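Side-chain contacts in minor pilin subunit PAPF (Escherichia coli, PDB 2W07), which forms part of the adhesive pili with which the bacterium colonises host epithelium, probably as an adaptor pilin near the fimbrial tip: residues C15-N18 and N22-V25; N64-G67 and N72-A75; F81-Y86 and G135-T140. The protein carries 1 engineered substitution. One frame throughout, in Å; residues are numbered along the deposited sequence.

Interaction 1: residues C15-N18 and N22-V25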
loop_
_atom_site.group_PDB
_atom_site.type_symbol
_atom_site.label_atom_id
_atom_site.label_comp_id
_atom_site.label_asym_id
_atom_site.label_seq_id
_atom_site.Cartn_x
_atom_site.Cartn_y
_atom_site.Cartn_z
ATOM N N CYS B 15 -9.266 -0.693 1.561
ATOM C CA CYS B 15 -10.020 -1.881 1.213
ATOM C C CYS B 15 -9.890 -2.999 2.244
ATOM O O CYS B 15 -8.887 -3.106 2.951
ATOM C CB CYS B 15 -9.566 -2.373 -0.152
ATOM S SG CYS B 15 -9.266 -1.003 -1.314
ATOM N N THR B 16 -10.933 -3.815 2.336
ATOM C CA THR B 16 -10.965 -4.945 3.252
ATOM C C THR B 16 -10.426 -6.136 2.464
ATOM O O THR B 16 -10.784 -6.329 1.305
ATOM C CB THR B 16 -12.416 -5.210 3.743
ATOM O OG1 THR B 16 -12.525 -6.542 4.268
ATOM C CG2 THR B 16 -13.399 -5.028 2.605
ATOM N N ILE B 17 -9.556 -6.924 3.088
ATOM C CA ILE B 17 -8.947 -8.067 2.418
ATOM C C ILE B 17 -9.571 -9.394 2.829
ATOM O O ILE B 17 -9.511 -9.795 3.996
ATOM C CB ILE B 17 -7.431 -8.097 2.681
ATOM C CG1 ILE B 17 -6.829 -6.732 2.328
ATOM C CG2 ILE B 17 -6.781 -9.191 1.856
ATOM C CD1 ILE B 17 -7.142 -6.258 0.911
ATOM N N ASN B 18 -10.148 -10.063 1.831
ATOM C CA ASN B 18 -10.856 -11.327 1.981
ATOM C C ASN B 18 -11.643 -11.394 3.294
ATOM O O ASN B 18 -11.462 -12.278 4.130
ATOM C CB ASN B 18 -9.901 -12.521 1.793
ATOM C CG ASN B 18 -9.234 -12.957 3.064
ATOM O OD1 ASN B 18 -8.671 -12.145 3.792
ATOM N ND2 ASN B 18 -9.281 -14.263 3.338
ATOM N N ASN B 22 -8.254 -14.647 8.116
ATOM C CA ASN B 22 -6.836 -14.939 8.072
ATOM C C ASN B 22 -6.488 -15.659 6.773
ATOM O O ASN B 22 -7.272 -16.458 6.266
ATOM C CB ASN B 22 -6.452 -15.789 9.280
ATOM C CG ASN B 22 -4.959 -15.863 9.484
ATOM O OD1 ASN B 22 -4.241 -14.879 9.281
ATOM N ND2 ASN B 22 -4.478 -17.026 9.908
ATOM N N ILE B 23 -5.316 -15.357 6.225
ATOM C CA ILE B 23 -4.888 -15.976 4.978
ATOM C C ILE B 23 -3.784 -16.987 5.226
ATOM O O ILE B 23 -2.698 -16.642 5.695
ATOM C CB ILE B 23 -4.375 -14.924 3.975
ATOM C CG1 ILE B 23 -5.500 -13.953 3.624
ATOM C CG2 ILE B 23 -3.841 -15.608 2.716
ATOM C CD1 ILE B 23 -5.071 -12.835 2.705
ATOM N N VAL B 24 -4.073 -18.241 4.905
ATOM C CA VAL B 24 -3.109 -19.317 5.080
ATOM C C VAL B 24 -3.146 -20.280 3.898
ATOM O O VAL B 24 -4.203 -20.781 3.521
ATOM C CB VAL B 24 -3.386 -20.104 6.379
ATOM C CG1 VAL B 24 -3.349 -19.162 7.569
ATOM C CG2 VAL B 24 -4.739 -20.799 6.300
ATOM N N VAL B 25 -1.984 -20.517 3.302
ATOM C CA VAL B 25 -1.874 -21.437 2.181
ATOM C C VAL B 25 -1.453 -22.779 2.775
ATOM O O VAL B 25 -0.312 -22.939 3.211
ATOM C CB VAL B 25 -0.801 -20.976 1.180
ATOM C CG1 VAL B 25 -0.842 -21.850 -0.061
ATOM C CG2 VAL B 25 -1.014 -19.514 0.823
#

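Interaction 2: residues N64-G67 and N72-A75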
loop_
_atom_site.group_PDB
_atom_site.type_symbol
_atom_site.label_atom_id
_atom_site.label_comp_id
_atom_site.label_asym_id
_atom_site.label_seq_id
_atom_site.Cartn_x
_atom_site.Cartn_y
_atom_site.Cartn_z
ATOM N N ASN B 64 11.719 -13.749 4.333
ATOM C CA ASN B 64 13.031 -14.387 4.334
ATOM C C ASN B 64 13.188 -15.243 3.086
ATOM O O ASN B 64 12.287 -15.998 2.724
ATOM C CB ASN B 64 13.192 -15.263 5.573
ATOM C CG ASN B 64 12.910 -14.510 6.851
ATOM O OD1 ASN B 64 13.455 -13.426 7.078
ATOM N ND2 ASN B 64 12.057 -15.077 7.698
ATOM N N THR B 65 14.337 -15.122 2.433
ATOM C CA THR B 65 14.615 -15.877 1.219
ATOM C C THR B 65 15.781 -16.831 1.437
ATOM O O THR B 65 16.597 -16.621 2.336
ATOM C CB THR B 65 14.968 -14.931 0.054
ATOM O OG1 THR B 65 16.063 -14.092 0.439
ATOM C CG2 THR B 65 13.783 -14.056 -0.297
ATOM N N MET B 66 15.846 -17.888 0.627
ATOM C CA MET B 66 16.943 -18.847 0.735
ATOM C C MET B 66 18.084 -18.297 -0.102
ATOM O O MET B 66 17.880 -17.394 -0.917
ATOM C CB MET B 66 16.559 -20.221 0.170
ATOM C CG MET B 66 15.355 -20.895 0.807
ATOM S SD MET B 66 15.278 -22.653 0.351
ATOM C CE MET B 66 15.072 -22.537 -1.428
ATOM N N GLY B 67 19.280 -18.840 0.092
ATOM C CA GLY B 67 20.411 -18.388 -0.698
ATOM C C GLY B 67 20.172 -18.757 -2.151
ATOM O O GLY B 67 19.147 -19.345 -2.487
ATOM N N ASN B 72 12.024 -15.465 -6.068
ATOM C CA ASN B 72 10.611 -15.628 -5.758
ATOM C C ASN B 72 10.410 -16.801 -4.817
ATOM O O ASN B 72 9.342 -17.423 -4.801
ATOM C CB ASN B 72 9.831 -15.877 -7.048
ATOM C CG ASN B 72 10.179 -17.208 -7.687
ATOM O OD1 ASN B 72 11.354 -17.557 -7.821
ATOM N ND2 ASN B 72 9.159 -17.958 -8.090
ATOM N N VAL B 73 11.437 -17.096 -4.029
ATOM C CA VAL B 73 11.379 -18.220 -3.110
ATOM C C VAL B 73 11.598 -17.829 -1.661
ATOM O O VAL B 73 12.591 -17.188 -1.318
ATOM C CB VAL B 73 12.415 -19.299 -3.499
ATOM C CG1 VAL B 73 12.306 -20.489 -2.564
ATOM C CG2 VAL B 73 12.189 -19.734 -4.940
ATOM N N LEU B 74 10.655 -18.230 -0.816
ATOM C CA LEU B 74 10.716 -17.952 0.609
ATOM C C LEU B 74 11.372 -19.124 1.313
ATOM O O LEU B 74 11.151 -20.276 0.951
ATOM C CB LEU B 74 9.306 -17.775 1.175
ATOM C CG LEU B 74 8.453 -16.609 0.679
ATOM C CD1 LEU B 74 7.020 -16.788 1.158
ATOM C CD2 LEU B 74 9.044 -15.305 1.193
ATOM N N ALA B 75 12.179 -18.833 2.322
ATOM C CA ALA B 75 12.821 -19.889 3.083
ATOM C C ALA B 75 11.769 -20.382 4.065
ATOM O O ALA B 75 10.777 -19.696 4.318
ATOM C CB ALA B 75 14.034 -19.339 3.834
#

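Interaction 3: residues F81-Y86 and G135-T140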
loop_
_atom_site.group_PDB
_atom_site.type_symbol
_atom_site.label_atom_id
_atom_site.label_comp_id
_atom_site.label_asym_id
_atom_site.label_seq_id
_atom_site.Cartn_x
_atom_site.Cartn_y
_atom_site.Cartn_z
ATOM N N PHE B 81 14.860 -26.082 1.990
ATOM C CA PHE B 81 13.469 -26.238 1.593
ATOM C C PHE B 81 12.744 -24.894 1.641
ATOM O O PHE B 81 12.788 -24.189 2.650
ATOM C CB PHE B 81 12.767 -27.226 2.516
ATOM C CG PHE B 81 11.330 -27.456 2.161
ATOM C CD1 PHE B 81 10.989 -28.294 1.110
ATOM C CD2 PHE B 81 10.318 -26.802 2.853
ATOM C CE1 PHE B 81 9.660 -28.476 0.752
ATOM C CE2 PHE B 81 8.989 -26.978 2.500
ATOM C CZ PHE B 81 8.661 -27.816 1.448
ATOM N N GLY B 82 12.076 -24.538 0.552
ATOM C CA GLY B 82 11.369 -23.273 0.525
ATOM C C GLY B 82 10.073 -23.313 -0.253
ATOM O O GLY B 82 9.684 -24.349 -0.798
ATOM N N ILE B 83 9.394 -22.173 -0.296
ATOM C CA ILE B 83 8.134 -22.055 -1.016
ATOM C C ILE B 83 8.303 -21.009 -2.107
ATOM O O ILE B 83 8.593 -19.851 -1.817
ATOM C CB ILE B 83 6.987 -21.617 -0.082
ATOM C CG1 ILE B 83 6.850 -22.604 1.081
ATOM C CG2 ILE B 83 5.682 -21.526 -0.864
ATOM C CD1 ILE B 83 6.464 -24.008 0.664
ATOM N N ALA B 84 8.140 -21.427 -3.360
ATOM C CA ALA B 84 8.267 -20.523 -4.502
ATOM C C ALA B 84 6.908 -19.889 -4.794
ATOM O O ALA B 84 5.877 -20.542 -4.655
ATOM C CB ALA B 84 8.765 -21.291 -5.729
ATOM N N LEU B 85 6.906 -18.623 -5.205
ATOM C CA LEU B 85 5.657 -17.918 -5.489
ATOM C C LEU B 85 5.515 -17.478 -6.946
ATOM O O LEU B 85 6.492 -17.078 -7.584
ATOM C CB LEU B 85 5.525 -16.681 -4.591
ATOM C CG LEU B 85 5.628 -16.823 -3.070
ATOM C CD1 LEU B 85 5.400 -15.465 -2.422
ATOM C CD2 LEU B 85 4.610 -17.826 -2.568
ATOM N N TYR B 86 4.288 -17.548 -7.456
ATOM C CA TYR B 86 3.987 -17.149 -8.825
ATOM C C TYR B 86 2.701 -16.323 -8.862
ATOM O O TYR B 86 1.779 -16.562 -8.082
ATOM C CB TYR B 86 3.824 -18.378 -9.727
ATOM C CG TYR B 86 5.060 -19.245 -9.825
ATOM C CD1 TYR B 86 5.391 -20.137 -8.806
ATOM C CD2 TYR B 86 5.913 -19.156 -10.928
ATOM C CE1 TYR B 86 6.539 -20.917 -8.877
ATOM C CE2 TYR B 86 7.068 -19.935 -11.011
ATOM C CZ TYR B 86 7.373 -20.812 -9.979
ATOM O OH TYR B 86 8.509 -21.583 -10.044
ATOM N N GLY B 135 10.015 -32.847 9.006
ATOM C CA GLY B 135 8.915 -33.461 8.284
ATOM C C GLY B 135 7.787 -32.458 8.149
ATOM O O GLY B 135 6.922 -32.582 7.281
ATOM N N ASP B 136 7.805 -31.461 9.030
ATOM C CA ASP B 136 6.810 -30.396 9.041
ATOM C C ASP B 136 7.518 -29.093 8.715
ATOM O O ASP B 136 8.697 -28.927 9.034
ATOM C CB ASP B 136 6.155 -30.273 10.421
ATOM C CG ASP B 136 5.133 -31.356 10.682
ATOM O OD1 ASP B 136 4.159 -31.454 9.906
ATOM O OD2 ASP B 136 5.296 -32.106 11.669
ATOM N N PHE B 137 6.802 -28.168 8.083
ATOM C CA PHE B 137 7.386 -26.882 7.729
ATOM C C PHE B 137 6.344 -25.779 7.791
ATOM O O PHE B 137 5.151 -26.025 7.635
ATOM C CB PHE B 137 7.984 -26.930 6.316
ATOM C CG PHE B 137 6.962 -26.808 5.216
ATOM C CD1 PHE B 137 6.442 -25.564 4.864
ATOM C CD2 PHE B 137 6.498 -27.937 4.552
ATOM C CE1 PHE B 137 5.473 -25.449 3.868
ATOM C CE2 PHE B 137 5.530 -27.830 3.553
ATOM C CZ PHE B 137 5.016 -26.583 3.213
ATOM N N ARG B 138 6.815 -24.563 8.016
ATOM C CA ARG B 138 5.956 -23.395 8.075
ATOM C C ARG B 138 6.797 -22.161 7.790
ATOM O O ARG B 138 7.975 -22.103 8.144
ATOM C CB ARG B 138 5.272 -23.287 9.445
ATOM C CG ARG B 138 6.130 -23.690 10.631
ATOM C CD ARG B 138 5.291 -23.774 11.904
ATOM N NE ARG B 138 4.080 -24.571 11.706
ATOM C CZ ARG B 138 3.211 -24.875 12.667
ATOM N NH1 ARG B 138 3.411 -24.454 13.908
ATOM N NH2 ARG B 138 2.139 -25.604 12.387
ATOM N N THR B 139 6.191 -21.184 7.130
ATOM C CA THR B 139 6.889 -19.956 6.793
ATOM C C THR B 139 5.888 -18.816 6.740
ATOM O O THR B 139 4.675 -19.046 6.719
ATOM C CB THR B 139 7.610 -20.097 5.438
ATOM O OG1 THR B 139 8.255 -18.863 5.105
ATOM C CG2 THR B 139 6.626 -20.474 4.351
ATOM N N THR B 140 6.394 -17.589 6.732
ATOM C CA THR B 140 5.530 -16.416 6.698
ATOM C C THR B 140 6.043 -15.355 5.731
ATOM O O THR B 140 7.246 -15.083 5.656
ATOM C CB THR B 140 5.412 -15.763 8.090
ATOM O OG1 THR B 140 5.325 -16.779 9.097
ATOM C CG2 THR B 140 4.160 -14.907 8.159
#

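Interaction 1: residues C15-N18 and N22-V25
Ile-17 and Ile-23 meet where the first strand of the pilin's immunoglobulin-like fold is interrupted, one residue ending its early piece and the other leading into the next. They approach through single methyl groups, Ile-17 CG2 lying 4.1 Å from Ile-23 CD1. The Ile-23 side chain makes the reach: its CB-CG1-CD1 arm is fully extended (chi2 177°), carrying CD1 across the break, while the longer branch of Ile-17 leads away. The same arm passes obliquely against the Asn-18 side chain, whose CG is 3.9 Å from Ile-23 CG1. Asn-18 has a left-handed backbone conformation (phi 37°, psi 57°), and the chain turns out of the strand there. Strand 16-17 hydrogen-bonds to strand 42-49, with Ile-17 against Ile-48, whereas beyond the break the chain packs on that strand by side chains, Ile-23 against Ile-46. This interrupted first strand fits the pilin domain of chaperone-usher fimbriae, an immunoglobulin-like fold that lacks its own last strand. Val-24 and Val-25 pair antiparallel with a strand of the other protein chain, and an apolar side chain of that chain packs on each isoleucine. At the opposite end of the early piece, the disulfide from Cys-15 SG to Cys-50 SG fastens the chain just beyond strand 42-49, and backbone hydrogen bonds join Thr-16 to Ser-49 and Asn-18 to Ser-47.

Interaction 2: residues N64-G67 and N72-A75
Met-66 passes obliquely over Val-73 and lies beside Ala-75, touching the two with different parts of its chain. Its CG sits 3.7 Å from Ala-75 CB, whose bond from CA points at the loop. Further out the thioether bends (chi3 -63°), and this turn brings Met-66 CE to 3.6 Å from Val-73 CG1. Met-66, Val-73 and Phe-125 pack together; 73-75 is the outermost strand of its sheet within this chain, and strand 116-126, which carries Phe-125, lies two strands in. Thr-65 behaves differently: its CB leaves the backbone away from the strand, yet CG2 lies 3.5 Å from Val-73 O. Beside these contacts the loop is anchored by its backbone. Ala-75 N donates to Asn-64 O over 2.9 Å in a nearly straight bond (165° at the hydrogen). The same oxygen receives a CA-H contact from Leu-74 CA at 3.3 Å, and Leu-74 CD2 lies close by. One carbonyl thus collects a conventional and a weaker donor, while Met-66 CG and CE meet carbon atoms of the strand; the attachment of the loop is polar at the backbone carbonyl of Asn-64 and apolar at Met-66.

Interaction 3: residues F81-Y86 and G135-T140
Phe-137 meets Phe-81 and Ile-83 between the two sheets of the pilin sandwich. Its CB, pointing at strand 81-87, begins the contact 3.9 Å from Phe-81 CE2. The first torsion sets CG between the backbone N and the carbonyl carbon (chi1 79°) and turns one ring face to Phe-81 CE2, which stands 3.3 Å above the Phe-137 ring plane, displaced from its middle. Phe-137 CG and CD2 are each 3.4 Å from that atom, the tightest approaches here. Phe-137 CD1 lies at the edge of the Phe-81 ring, in its plane, 3.8 Å from Phe-81 CE2. Farther along, Phe-137 CE2 comes to 3.8 Å from Phe-81 CZ. On the same side of the ring but toward its CE1-CZ end, Phe-137 CE1 meets Ile-83 CD1 at 3.7 Å, and the tip, CZ, is nearly as close. The two rings have centroids 4.8 Å apart and planes at 56°, an oblique pairing. Phe-27 also meets the Phe-137 ring, and His-34 meets that of Phe-81, which extends the aromatic cluster. Two residues on, Thr-139 CG2 lies 3.9 Å from Ile-83 CG1, while its hydroxyl hydrogen-bonds to Ala-75 O. Arg-138, Thr-139 and Thr-140 run parallel to a strand of the other protein chain, an arrangement consistent with donor-strand complementation by a pilus chaperone. Between the segments the four buried side chains meet through carbon alone, so the join depends on the fit of rings and methyls, and the one hydroxyl among them is satisfied by a backbone carbonyl.

How the interactions relate
From the N terminus, interaction 1 comes first, bridging the three residues between its segments, within the break in the first strand. After strand 57-62, interaction 2 closes the short loop leading into strand 73-75. Strand 81-87 follows, and interaction 3 joins it, across 48 intervening residues, to the start of strand 138-147, the partner of 57-62 in the second sheet. The three lie in series, neither nested nor crossed. Interactions 2 and 3 touch: Met-66 SD packs on the backbone of Phe-81 and Gly-82, and neighbouring strands link them. Interaction 1 touches neither, its centre about 22 Å from that of interaction 2 and about 18 Å from that of interaction 3.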